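Local structure of 1,4-dihydroxy-2-naphthoyl-CoA hydrolase (Synechocystis sp., 4K00) at residues Phe92-Glu97 against Ala110-Val115; Gly75-Val80 against Gln100-Gln105. The protein hydrolyses 1,4-dihydroxy-2-naphthoyl-CoA to 1,4-dihydroxy-2-naphthoate and coenzyme A, a step in the making of phylloquinone (vitamin K1). One frame throughout, in Å; residues are numbered along the deposited sequence. Where two conformers were deposited one is given.

Contact 1 (Phe92-Glu97 against Ala110-Val115); sequences FCCDYE and AQTHHV
Tyr96 OH and Thr112 OG1 are hydrogen-bonded, 2.7 Å apart. Thr112 OG1 in turn bonds His114 NE2 at 2.8 Å, so hydroxyl, hydroxyl and imidazole form a polar chain along the buried face of this antiparallel strand pair. The threonine oxygen is placed for both because chi1 (59°) sets it between its backbone N and carbonyl carbon. Packing is tight here: the Phe92 and His114 rings are nearly parallel, planes 6° apart, but slid so far that they barely overlap. His114 CB sits over the phenyl face instead, a CH-pi contact 3.7 Å from the ring centroid. Cys94 SG approaches the imidazole obliquely.

The other face, partly exposed, is looser. In the conformer given, Cys93 SG lies over the His113 ring, though a second position was modelled for this side chain. Gln111 NE2 donates to Asp95 OD1 from its syn side, somewhat out of the carboxylate plane, at 2.7 Å, with amide and carboxylate planes 77° apart.

Six backbone bonds join the strands, which are inner members of the hotdog sheet: strand 77-86 flanks residues 92-97, strand 57-68 flanks 110-115, and helix 26-43 covers the buried face, Tyr37 meeting His114 and Cys33 touching Tyr96 and Ala110.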
loop_
_atom_site.group_PDB
_atom_site.type_symbol
_atom_site.label_atom_id
_atom_site.label_comp_id
_atom_site.label_asym_id
_atom_site.label_seq_id
_atom_site.Cartn_x
_atom_site.Cartn_y
_atom_site.Cartn_z
ATOM N N PHE A 92 5.475 -7.389 24.104
ATOM C CA PHE A 92 4.643 -8.537 23.798
ATOM C C PHE A 92 4.891 -9.075 22.400
ATOM O O PHE A 92 5.451 -8.382 21.529
ATOM C CB PHE A 92 3.158 -8.255 24.043
ATOM C CG PHE A 92 2.554 -7.202 23.149
ATOM C CD1 PHE A 92 1.970 -7.553 21.934
ATOM C CD2 PHE A 92 2.509 -5.876 23.541
ATOM C CE1 PHE A 92 1.393 -6.594 21.115
ATOM C CE2 PHE A 92 1.938 -4.912 22.724
ATOM C CZ PHE A 92 1.360 -5.278 21.515
ATOM N N CYS A 93 4.442 -10.305 22.175
ATOM C CA CYS A 93 4.758 -11.033 20.952
ATOM C C CYS A 93 3.510 -11.669 20.364
ATOM O O CYS A 93 2.845 -12.467 21.031
ATOM C CB CYS A 93 5.773 -12.131 21.246
ATOM S SG CYS A 93 7.298 -11.531 21.995
ATOM N N CYS A 94 3.219 -11.325 19.111
ATOM C CA CYS A 94 2.106 -11.904 18.371
ATOM C C CYS A 94 2.598 -13.015 17.441
ATOM O O CYS A 94 3.582 -12.842 16.721
ATOM C CB CYS A 94 1.431 -10.823 17.533
ATOM S SG CYS A 94 0.671 -9.485 18.479
ATOM N N ASP A 95 1.903 -14.150 17.475
ATOM C CA ASP A 95 2.187 -15.309 16.613
ATOM C C ASP A 95 1.002 -15.558 15.724
ATOM O O ASP A 95 -0.129 -15.613 16.206
ATOM C CB ASP A 95 2.383 -16.564 17.454
ATOM C CG ASP A 95 3.807 -16.781 17.846
ATOM O OD1 ASP A 95 4.587 -17.252 16.990
ATOM O OD2 ASP A 95 4.135 -16.502 19.015
ATOM N N TYR A 96 1.254 -15.700 14.426
ATOM C CA TYR A 96 0.171 -15.761 13.446
ATOM C C TYR A 96 0.312 -17.014 12.613
ATOM O O TYR A 96 1.419 -17.392 12.236
ATOM C CB TYR A 96 0.203 -14.560 12.499
ATOM C CG TYR A 96 0.340 -13.191 13.127
ATOM C CD1 TYR A 96 1.585 -12.665 13.460
ATOM C CD2 TYR A 96 -0.779 -12.398 13.339
ATOM C CE1 TYR A 96 1.705 -11.397 14.011
ATOM C CE2 TYR A 96 -0.670 -11.125 13.876
ATOM C CZ TYR A 96 0.574 -10.626 14.206
ATOM O OH TYR A 96 0.682 -9.364 14.744
ATOM N N GLU A 97 -0.814 -17.641 12.301
ATOM C CA GLU A 97 -0.882 -18.579 11.182
ATOM C C GLU A 97 -1.946 -18.121 10.211
ATOM O O GLU A 97 -3.047 -17.763 10.632
ATOM C CB GLU A 97 -1.267 -19.979 11.659
ATOM C CG GLU A 97 -0.294 -20.618 12.621
ATOM C CD GLU A 97 -0.500 -22.120 12.721
ATOM O OE1 GLU A 97 -1.665 -22.562 12.741
ATOM O OE2 GLU A 97 0.499 -22.856 12.754
ATOM N N ALA A 110 3.898 -16.302 10.980
ATOM C CA ALA A 110 4.572 -15.026 11.217
ATOM C C ALA A 110 4.643 -14.705 12.708
ATOM O O ALA A 110 3.933 -15.307 13.529
ATOM C CB ALA A 110 3.861 -13.898 10.471
ATOM N N GLN A 111 5.519 -13.758 13.039
ATOM C CA GLN A 111 5.611 -13.191 14.378
ATOM C C GLN A 111 5.827 -11.692 14.264
ATOM O O GLN A 111 6.501 -11.230 13.343
ATOM C CB GLN A 111 6.772 -13.798 15.142
ATOM C CG GLN A 111 6.566 -15.243 15.541
ATOM C CD GLN A 111 7.596 -15.719 16.556
ATOM O OE1 GLN A 111 8.660 -15.115 16.712
ATOM N NE2 GLN A 111 7.284 -16.819 17.243
ATOM N N THR A 112 5.211 -10.931 15.166
ATOM C CA THR A 112 5.577 -9.530 15.371
ATOM C C THR A 112 5.812 -9.275 16.864
ATOM O O THR A 112 5.117 -9.830 17.699
ATOM C CB THR A 112 4.499 -8.565 14.828
ATOM O OG1 THR A 112 3.236 -8.809 15.464
ATOM C CG2 THR A 112 4.327 -8.715 13.316
ATOM N N HIS A 113 6.822 -8.472 17.186
ATOM C CA HIS A 113 7.116 -8.078 18.559
ATOM C C HIS A 113 6.923 -6.573 18.675
ATOM O O HIS A 113 7.293 -5.805 17.762
ATOM C CB HIS A 113 8.566 -8.382 18.950
ATOM C CG HIS A 113 8.957 -9.823 18.850
ATOM N ND1 HIS A 113 8.097 -10.817 18.430
ATOM C CD2 HIS A 113 10.135 -10.436 19.115
ATOM C CE1 HIS A 113 8.730 -11.979 18.439
ATOM N NE2 HIS A 113 9.964 -11.775 18.856
ATOM N N HIS A 114 6.384 -6.164 19.810
ATOM C CA HIS A 114 5.948 -4.798 20.038
ATOM C C HIS A 114 6.429 -4.378 21.413
ATOM O O HIS A 114 6.370 -5.160 22.380
ATOM C CB HIS A 114 4.417 -4.711 20.022
ATOM C CG HIS A 114 3.775 -5.386 18.851
ATOM N ND1 HIS A 114 3.088 -4.690 17.881
ATOM C CD2 HIS A 114 3.693 -6.693 18.507
ATOM C CE1 HIS A 114 2.613 -5.541 16.988
ATOM N NE2 HIS A 114 2.978 -6.763 17.338
ATOM N N VAL A 115 6.891 -3.140 21.526
ATOM C CA VAL A 115 7.352 -2.656 22.799
ATOM C C VAL A 115 6.711 -1.321 23.119
ATOM O O VAL A 115 6.364 -0.545 22.226
ATOM C CB VAL A 115 8.877 -2.509 22.848
ATOM C CG1 VAL A 115 9.557 -3.823 22.492
ATOM C CG2 VAL A 115 9.328 -1.388 21.928
#

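Contact 2 (Gly75-Val80 against Gln100-Gln105); sequences GDRLLV and QAESAQ
Arg77 O receives the backbone N of Ala101 at 2.9 Å where strand 77-86 of the hotdog sheet meets the turn linking strands 91-100 and 106-118. One residue on, Leu78 and Gln100 form an antiparallel non-hydrogen-bonded pair. The turn is closed within itself by Gln100 N to Gln105 O and Ala104 N to Gln100 O, and Ser103 OG accepts from Gln105 N in an ST turn.

The Gln100 chain bends at chi2 (-78°), bringing its amide back to the strand. NE2 donates to Asp76 OD2 at 2.9 Å; the carboxylate oxygen lies near the amide plane, but the donor comes from above the carboxylate plane. The same OD2 accepts from the backbone N of His73, so two donors grip one oxygen. On its other amide branch, Gln100 OE1 touches Leu78 CD2.

Arg77 starts extended, with CG opposite its backbone N, then turns at chi3 (55°) so that one guanidinium face covers Ala101 CB, 3.4 Å from NH1. Leu79 CG packs against the same methyl at 3.9 Å. Glu102, itself bent at chi2, reaches NH2 in a salt bridge with the two flat groups almost perpendicular; the modelled separation is too short to be taken literally. A water molecule donates to Arg77 O and accepts from Glu102 N at 2.9 Å.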
loop_
_atom_site.group_PDB
_atom_site.type_symbol
_atom_site.label_atom_id
_atom_site.label_comp_id
_atom_site.label_asym_id
_atom_site.label_seq_id
_atom_site.Cartn_x
_atom_site.Cartn_y
_atom_site.Cartn_z
ATOM N N GLY A 75 -9.713 -13.071 -4.292
ATOM C CA GLY A 75 -11.006 -13.656 -4.002
ATOM C C GLY A 75 -10.971 -14.736 -2.936
ATOM O O GLY A 75 -12.013 -15.120 -2.435
ATOM N N ASP A 76 -9.786 -15.234 -2.585
ATOM C CA ASP A 76 -9.696 -16.263 -1.545
ATOM C C ASP A 76 -10.188 -15.686 -0.227
ATOM O O ASP A 76 -10.025 -14.493 0.046
ATOM C CB ASP A 76 -8.255 -16.757 -1.374
ATOM C CG ASP A 76 -7.791 -17.644 -2.512
ATOM O OD1 ASP A 76 -8.614 -17.987 -3.389
ATOM O OD2 ASP A 76 -6.597 -18.011 -2.520
ATOM N N ARG A 77 -10.772 -16.538 0.602
ATOM C CA ARG A 77 -11.103 -16.156 1.961
ATOM C C ARG A 77 -10.142 -16.843 2.924
ATOM O O ARG A 77 -10.020 -18.070 2.931
ATOM C CB ARG A 77 -12.542 -16.536 2.281
ATOM C CG ARG A 77 -13.056 -15.921 3.572
ATOM C CD ARG A 77 -14.570 -16.045 3.681
ATOM N NE ARG A 77 -15.009 -17.431 3.538
ATOM C CZ ARG A 77 -15.033 -18.312 4.536
ATOM N NH1 ARG A 77 -14.646 -17.948 5.754
ATOM N NH2 ARG A 77 -15.441 -19.554 4.314
ATOM N N LEU A 78 -9.450 -16.039 3.717
ATOM C CA LEU A 78 -8.360 -16.522 4.564
ATOM C C LEU A 78 -8.732 -16.352 6.033
ATOM O O LEU A 78 -9.562 -15.509 6.382
ATOM C CB LEU A 78 -7.076 -15.756 4.269
ATOM C CG LEU A 78 -6.649 -15.645 2.806
ATOM C CD1 LEU A 78 -5.322 -14.924 2.733
ATOM C CD2 LEU A 78 -6.561 -17.013 2.147
ATOM N N LEU A 79 -8.120 -17.165 6.888
ATOM C CA LEU A 79 -8.167 -16.963 8.331
ATOM C C LEU A 79 -6.765 -16.631 8.820
ATOM O O LEU A 79 -5.795 -17.290 8.448
ATOM C CB LEU A 79 -8.671 -18.230 9.023
ATOM C CG LEU A 79 -10.058 -18.712 8.594
ATOM C CD1 LEU A 79 -10.401 -20.038 9.248
ATOM C CD2 LEU A 79 -11.100 -17.659 8.929
ATOM N N VAL A 80 -6.662 -15.591 9.636
ATOM C CA VAL A 80 -5.424 -15.298 10.349
ATOM C C VAL A 80 -5.636 -15.578 11.818
ATOM O O VAL A 80 -6.417 -14.888 12.482
ATOM C CB VAL A 80 -5.001 -13.828 10.218
ATOM C CG1 VAL A 80 -3.634 -13.631 10.876
ATOM C CG2 VAL A 80 -4.985 -13.396 8.759
ATOM N N GLN A 100 -6.143 -20.932 4.382
ATOM C CA GLN A 100 -7.403 -20.903 3.631
ATOM C C GLN A 100 -8.564 -21.291 4.535
ATOM O O GLN A 100 -8.482 -22.265 5.281
ATOM C CB GLN A 100 -7.334 -21.862 2.451
ATOM C CG GLN A 100 -6.304 -21.481 1.401
ATOM C CD GLN A 100 -6.780 -20.355 0.503
ATOM O OE1 GLN A 100 -7.908 -19.900 0.609
ATOM N NE2 GLN A 100 -5.912 -19.896 -0.376
ATOM N N ALA A 101 -9.648 -20.527 4.476
ATOM C CA ALA A 101 -10.748 -20.728 5.399
ATOM C C ALA A 101 -11.360 -22.108 5.176
ATOM O O ALA A 101 -11.717 -22.789 6.128
ATOM C CB ALA A 101 -11.801 -19.640 5.234
ATOM N N GLU A 102 -11.471 -22.518 3.919
ATOM C CA GLU A 102 -12.277 -23.695 3.582
ATOM C C GLU A 102 -11.462 -24.980 3.694
ATOM O O GLU A 102 -11.900 -25.955 4.299
ATOM C CB GLU A 102 -12.836 -23.563 2.165
ATOM C CG GLU A 102 -13.617 -22.278 1.927
ATOM C CD GLU A 102 -15.042 -22.345 2.453
ATOM O OE1 GLU A 102 -15.579 -23.469 2.592
ATOM O OE2 GLU A 102 -15.624 -21.270 2.726
ATOM N N SER A 103 -10.273 -24.973 3.106
ATOM C CA SER A 103 -9.428 -26.158 3.065
ATOM C C SER A 103 -8.514 -26.274 4.287
ATOM O O SER A 103 -7.979 -27.342 4.558
ATOM C CB SER A 103 -8.569 -26.136 1.803
ATOM O OG SER A 103 -7.573 -25.135 1.901
ATOM N N ALA A 104 -8.325 -25.168 5.001
ATOM C CA ALA A 104 -7.414 -25.105 6.149
ATOM C C ALA A 104 -5.942 -25.265 5.752
ATOM O O ALA A 104 -5.078 -25.421 6.610
ATOM C CB ALA A 104 -7.789 -26.142 7.199
ATOM N N GLN A 105 -5.651 -25.208 4.459
ATOM C CA GLN A 105 -4.266 -25.166 4.008
ATOM C C GLN A 105 -3.514 -24.011 4.665
ATOM O O GLN A 105 -3.927 -22.858 4.555
ATOM C CB GLN A 105 -4.202 -25.005 2.492
ATOM C CG GLN A 105 -2.790 -24.992 1.940
ATOM C CD GLN A 105 -2.750 -24.704 0.454
ATOM O OE1 GLN A 105 -3.624 -24.022 -0.090
ATOM N NE2 GLN A 105 -1.732 -25.214 -0.210
HETATM O O HOH W 1 -11.053 -20.692 1.712
#

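From the N terminus, the chain passes strand 6-12 and helix 26-43 before residues 75-80 open contact 2. It then runs through strand 77-86 into residues 92-97, the first half of contact 1, and on to the turn at 100-105, which closes contact 2. Strand 106-118 brings up residues 110-115 and closes contact 1, a hairpin with 12 residues between its segments. The segments alternate, so the two contacts cross. Contact 1 joins the middle of the sheet; contact 2, centred about 20 Å from it, fastens the hairpin's turn to the start of strand 77-86. They meet where Tyr96 CD2 packs on Val80 CG1, 4.0 Å apart.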